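Local coordinates for Bd0816 (Bdellovibrio bacteriovorus HD100, PDB 5CER), which probably acts as a serine-type D-Ala-D-Ala carboxypeptidase of the peptidase S13 family, cleaving the terminal D-alanine from peptidoglycan stem peptides, at residues F79-S84 and A148-M153. The protein carries 2 engineered substitutions. Numbering follows the deposited sequence.
Sequences FGRNLS and AINRAM
Met153 lays its thioether over one face of the Arg81 guanidinium, and this is the main van der Waals contact between segments 79-84 and 148-153. Its SD sits above the rim of the flat group rather than over its middle, 3.3 Å from Arg81 NH1, while CE rests across the inner part of the group, 3.5 Å from Arg81 NE. Met153 bends at its last torsion (chi3 73°), which folds the methyl over the NE side of the group, and the two side chains cross at about a right angle. With CG anti to its backbone N (chi1 -179°), Arg81 runs out toward 148-153 before a bend at chi3 turns the guanidinium beneath the sulfur. Asn150 CB approaches the edge of the same guanidinium, near its plane, at 4.2 Å from NH1.

The polar link is indirect. A water in the guanidinium plane accepts from Arg81 NH1 at 2.8 Å and from Asn150 ND2 at 3.0 Å, joining the two side chains. The other end of the Asn150 amide caps its own helix: OD1 receives Met153 N at 2.9 Å, so one side chain both bridges to Arg81 and closes the first turn. On the arginine side, NE forms a salt bridge with Glu116 and NH1 also bonds to Tyr85 OH, which together should restrain the guanidinium's rotation under the sulfur.

Gly80 holds the N-cap position of the other helix without a side chain to cap it; its carbonyl accepts the first-turn bond from Ser84 N and a second one from Ser84 OG. The contact thus brings together the N-terminal ends of helices 81-93 and 151-163 at the protein surface, with Tyr85 of the first helix touching Asn150 and Met153, and Phe79 and Leu83 packing against Leu198 of strand 194-199.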
loop_
_atom_site.group_PDB
_atom_site.type_symbol
_atom_site.label_atom_id
_atom_site.label_comp_id
_atom_site.label_asym_id
_atom_site.label_seq_id
_atom_site.Cartn_x
_atom_site.Cartn_y
_atom_site.Cartn_z
ATOM N N PHE A 79 -8.520 -14.605 -2.534
ATOM C CA PHE A 79 -8.773 -15.550 -3.628
ATOM C C PHE A 79 -9.077 -14.754 -4.902
ATOM O O PHE A 79 -10.144 -14.156 -5.039
ATOM C CB PHE A 79 -9.904 -16.520 -3.278
ATOM C CG PHE A 79 -9.715 -17.886 -3.865
ATOM C CD1 PHE A 79 -9.567 -18.048 -5.228
ATOM C CD2 PHE A 79 -9.727 -19.038 -3.048
ATOM C CE1 PHE A 79 -9.406 -19.316 -5.785
ATOM C CE2 PHE A 79 -9.571 -20.311 -3.595
ATOM C CZ PHE A 79 -9.416 -20.447 -4.967
ATOM N N GLY A 80 -8.111 -14.731 -5.804
ATOM C CA GLY A 80 -8.265 -14.083 -7.113
ATOM C C GLY A 80 -7.402 -14.754 -8.174
ATOM O O GLY A 80 -7.227 -15.979 -8.137
ATOM N N ARG A 81 -6.787 -13.957 -9.039
ATOM C CA ARG A 81 -5.899 -14.449 -10.074
ATOM C C ARG A 81 -4.854 -15.417 -9.533
ATOM O O ARG A 81 -4.742 -16.527 -10.043
ATOM C CB ARG A 81 -5.187 -13.295 -10.775
ATOM C CG ARG A 81 -4.241 -13.718 -11.921
ATOM C CD ARG A 81 -3.272 -12.596 -12.335
ATOM N NE ARG A 81 -3.990 -11.406 -12.773
ATOM C CZ ARG A 81 -4.323 -11.061 -14.013
ATOM N NH1 ARG A 81 -4.061 -11.826 -15.060
ATOM N NH2 ARG A 81 -4.973 -9.905 -14.182
ATOM N N ASN A 82 -4.052 -14.987 -8.552
ATOM C CA ASN A 82 -2.842 -15.734 -8.208
ATOM C C ASN A 82 -3.169 -17.073 -7.601
ATOM O O ASN A 82 -2.544 -18.084 -7.937
ATOM C CB ASN A 82 -1.905 -14.930 -7.310
ATOM C CG ASN A 82 -1.258 -13.776 -8.047
ATOM O OD1 ASN A 82 -1.113 -13.794 -9.285
ATOM N ND2 ASN A 82 -0.882 -12.739 -7.302
ATOM N N LEU A 83 -4.103 -17.067 -6.683
ATOM C CA LEU A 83 -4.513 -18.288 -6.035
ATOM C C LEU A 83 -5.252 -19.188 -7.036
ATOM O O LEU A 83 -5.134 -20.429 -6.978
ATOM C CB LEU A 83 -5.368 -17.986 -4.804
ATOM C CG LEU A 83 -5.199 -18.706 -3.463
ATOM C CD1 LEU A 83 -6.469 -19.160 -2.718
ATOM C CD2 LEU A 83 -4.329 -19.889 -3.751
ATOM N N SER A 84 -5.975 -18.576 -7.978
ATOM C CA SER A 84 -6.574 -19.332 -9.089
ATOM C C SER A 84 -5.503 -20.034 -9.948
ATOM O O SER A 84 -5.689 -21.204 -10.298
ATOM C CB SER A 84 -7.503 -18.445 -9.926
ATOM O OG SER A 84 -8.648 -18.023 -9.171
ATOM N N ALA A 148 -8.401 -18.424 -21.559
ATOM C CA ALA A 148 -6.953 -18.585 -21.784
ATOM C C ALA A 148 -6.130 -17.887 -20.693
ATOM O O ALA A 148 -6.358 -16.697 -20.404
ATOM C CB ALA A 148 -6.557 -18.037 -23.132
ATOM N N ILE A 149 -5.218 -18.626 -20.061
ATOM C CA ILE A 149 -4.346 -18.051 -19.052
ATOM C C ILE A 149 -3.424 -16.980 -19.685
ATOM O O ILE A 149 -2.861 -17.199 -20.765
ATOM C CB ILE A 149 -3.530 -19.135 -18.307
ATOM C CG1 ILE A 149 -4.480 -19.981 -17.465
ATOM C CG2 ILE A 149 -2.449 -18.496 -17.407
ATOM C CD1 ILE A 149 -3.823 -21.087 -16.688
ATOM N N ASN A 150 -3.265 -15.840 -18.994
ATOM C CA ASN A 150 -2.290 -14.821 -19.380
ATOM C C ASN A 150 -0.906 -15.392 -19.151
ATOM O O ASN A 150 -0.460 -15.520 -18.004
ATOM C CB ASN A 150 -2.512 -13.561 -18.546
ATOM C CG ASN A 150 -1.628 -12.396 -18.957
ATOM O OD1 ASN A 150 -0.385 -12.503 -19.048
ATOM N ND2 ASN A 150 -2.252 -11.257 -19.138
ATOM N N ARG A 151 -0.242 -15.753 -20.246
ATOM C CA ARG A 151 1.105 -16.371 -20.176
ATOM C C ARG A 151 2.157 -15.554 -19.419
ATOM O O ARG A 151 2.870 -16.108 -18.568
ATOM C CB ARG A 151 1.634 -16.756 -21.584
ATOM C CG ARG A 151 1.224 -18.150 -22.073
ATOM C CD ARG A 151 1.493 -19.222 -21.007
ATOM N NE ARG A 151 0.324 -20.009 -20.638
ATOM C CZ ARG A 151 0.253 -20.815 -19.563
ATOM N NH1 ARG A 151 1.278 -20.938 -18.710
ATOM N NH2 ARG A 151 -0.868 -21.518 -19.333
ATOM N N ALA A 152 2.214 -14.251 -19.693
ATOM C CA ALA A 152 3.187 -13.377 -19.036
ATOM C C ALA A 152 2.945 -13.281 -17.520
ATOM O O ALA A 152 3.898 -13.382 -16.726
ATOM C CB ALA A 152 3.207 -12.009 -19.686
ATOM N N MET A 153 1.681 -13.118 -17.115
ATOM C CA MET A 153 1.343 -13.033 -15.699
ATOM C C MET A 153 1.525 -14.307 -14.946
ATOM O O MET A 153 2.068 -14.291 -13.840
ATOM C CB MET A 153 -0.056 -12.483 -15.497
ATOM C CG MET A 153 -0.027 -11.041 -15.832
ATOM S SD MET A 153 -1.303 -9.954 -15.336
ATOM C CE MET A 153 -0.906 -9.867 -13.583
HETATM O O HOH W 1 -4.906 -11.083 -17.655
#